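Local coordinates for DUF4442 domain-containing protein (Pseudomonas aeruginosa, PDB 1SH8) that is of unknown function but adopts a hotdog-type fold and probably acts as a thioesterase, at residues L103-E106 with R107-L111. Sequence-based numbering, arbitrary orientation.
Sequences LDAE and RIRQL
Asp104 caps the start of helix 105-118 by turning its side chain toward the backbone N of Arg107, a local N-cap contact where the chain leaves strand 97-102 and enters its first helical turn. The carboxylate supplies the acceptor that a carbonyl of a preceding turn would otherwise offer: OD2 of Asp104 accepts from the backbone N of Arg107 at 3.2 Å. The bond is somewhat bent, 145° at the hydrogen, and the donor approaches from above the carboxylate plane, 57° out of it. A first torsion of 70°, which sets CG between the backbone N and the carbonyl carbon, folds the group over the helix end. The other oxygen, OD1 of Asp104, comes unusually close to Arg107 CG, a tight contact and not a bond, and a negative charge here would probably interact well with the helix dipole.

Regular helical bonding follows at once, with Ile108 N donating to Asp104 O at 3.0 Å, Arg109 N to Ala105 O and Gln110 N to Glu106 O. On the outer side the Arg109 chain bends at chi3, bringing its guanidinium back over the first turn; one face covers Ala105 O and the CA of Glu106. Arg107 leads the other way along the helix, where its NH1 donates almost straight, at 3.2 Å, to OE1 of Gln110, which lies at the edge of the guanidinium.

The inner side is apolar. Leu103 CB meets Ile108 CG1 at 4.0 Å, and Leu103 CD1 reaches Leu111 CD1 at 4.3 Å, so that the residue before the cap packs against the helix it precedes. Leu103, Ile108 and Leu111 all touch Phe73, just beyond helix 64-72, whose Leu68 and Ser72 also meet Leu103 and Ile108 respectively; Leu111 further rests on Ala121 and Tyr123 of strand 120-130.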
loop_
_atom_site.group_PDB
_atom_site.type_symbol
_atom_site.label_atom_id
_atom_site.label_comp_id
_atom_site.label_asym_id
_atom_site.label_seq_id
_atom_site.Cartn_x
_atom_site.Cartn_y
_atom_site.Cartn_z
ATOM N N LEU A 103 -8.601 -16.370 11.025
ATOM C CA LEU A 103 -8.137 -16.324 12.413
ATOM C C LEU A 103 -8.925 -17.436 13.094
ATOM O O LEU A 103 -10.154 -17.430 13.043
ATOM C CB LEU A 103 -8.495 -14.995 13.085
ATOM C CG LEU A 103 -7.640 -13.757 12.849
ATOM C CD1 LEU A 103 -8.247 -12.577 13.607
ATOM C CD2 LEU A 103 -6.219 -14.025 13.320
ATOM N N ASP A 104 -8.247 -18.392 13.721
ATOM C CA ASP A 104 -8.987 -19.472 14.371
ATOM C C ASP A 104 -9.703 -18.971 15.629
ATOM O O ASP A 104 -9.330 -17.943 16.208
ATOM C CB ASP A 104 -8.067 -20.650 14.715
ATOM C CG ASP A 104 -7.093 -20.325 15.821
ATOM O OD1 ASP A 104 -6.159 -19.532 15.577
ATOM O OD2 ASP A 104 -7.263 -20.861 16.937
ATOM N N ALA A 105 -10.740 -19.701 16.036
ATOM C CA ALA A 105 -11.541 -19.344 17.202
ATOM C C ALA A 105 -10.709 -19.089 18.453
ATOM O O ALA A 105 -10.959 -18.136 19.197
ATOM C CB ALA A 105 -12.563 -20.438 17.477
ATOM N N GLU A 106 -9.725 -19.952 18.682
ATOM C CA GLU A 106 -8.855 -19.832 19.843
ATOM C C GLU A 106 -8.027 -18.547 19.804
ATOM O O GLU A 106 -7.879 -17.876 20.827
ATOM C CB GLU A 106 -7.937 -21.056 19.925
ATOM C CG GLU A 106 -7.070 -21.121 21.174
ATOM C CD GLU A 106 -6.179 -22.358 21.192
ATOM O OE1 GLU A 106 -6.722 -23.488 21.187
ATOM O OE2 GLU A 106 -4.936 -22.200 21.206
ATOM N N ARG A 107 -7.486 -18.204 18.634
ATOM C CA ARG A 107 -6.691 -16.981 18.502
ATOM C C ARG A 107 -7.553 -15.751 18.755
ATOM O O ARG A 107 -7.101 -14.777 19.356
ATOM C CB ARG A 107 -6.053 -16.875 17.109
ATOM C CG ARG A 107 -4.659 -17.490 17.009
ATOM C CD ARG A 107 -3.707 -16.851 18.006
ATOM N NE ARG A 107 -3.008 -15.675 17.485
ATOM C CZ ARG A 107 -2.540 -14.693 18.251
ATOM N NH1 ARG A 107 -2.710 -14.742 19.566
ATOM N NH2 ARG A 107 -1.881 -13.675 17.710
ATOM N N ILE A 108 -8.796 -15.795 18.293
ATOM C CA ILE A 108 -9.707 -14.675 18.499
ATOM C C ILE A 108 -9.892 -14.462 20.002
ATOM O O ILE A 108 -9.837 -13.330 20.487
ATOM C CB ILE A 108 -11.077 -14.933 17.824
ATOM C CG1 ILE A 108 -10.905 -14.955 16.298
ATOM C CG2 ILE A 108 -12.075 -13.848 18.233
ATOM C CD1 ILE A 108 -12.172 -15.316 15.520
ATOM N N ARG A 109 -10.096 -15.554 20.737
ATOM C CA ARG A 109 -10.261 -15.461 22.186
ATOM C C ARG A 109 -9.004 -14.906 22.855
ATOM O O ARG A 109 -9.090 -14.037 23.723
ATOM C CB ARG A 109 -10.599 -16.829 22.785
ATOM C CG ARG A 109 -12.054 -17.224 22.618
ATOM C CD ARG A 109 -12.401 -18.414 23.502
ATOM N NE ARG A 109 -11.800 -19.657 23.025
ATOM C CZ ARG A 109 -12.254 -20.360 21.990
ATOM N NH1 ARG A 109 -13.323 -19.946 21.318
ATOM N NH2 ARG A 109 -11.634 -21.473 21.624
ATOM N N GLN A 110 -7.839 -15.401 22.448
ATOM C CA GLN A 110 -6.581 -14.929 23.021
ATOM C C GLN A 110 -6.401 -13.434 22.785
ATOM O O GLN A 110 -6.046 -12.689 23.699
ATOM C CB GLN A 110 -5.398 -15.675 22.402
ATOM C CG GLN A 110 -5.506 -17.189 22.470
ATOM C CD GLN A 110 -4.273 -17.881 21.914
ATOM O OE1 GLN A 110 -3.754 -17.500 20.860
ATOM N NE2 GLN A 110 -3.802 -18.908 22.613
ATOM N N LEU A 111 -6.654 -13.001 21.553
ATOM C CA LEU A 111 -6.507 -11.599 21.187
ATOM C C LEU A 111 -7.423 -10.655 21.964
ATOM O O LEU A 111 -6.967 -9.630 22.471
ATOM C CB LEU A 111 -6.736 -11.426 19.682
ATOM C CG LEU A 111 -5.623 -12.001 18.796
ATOM C CD1 LEU A 111 -6.104 -12.131 17.361
ATOM C CD2 LEU A 111 -4.394 -11.104 18.885
#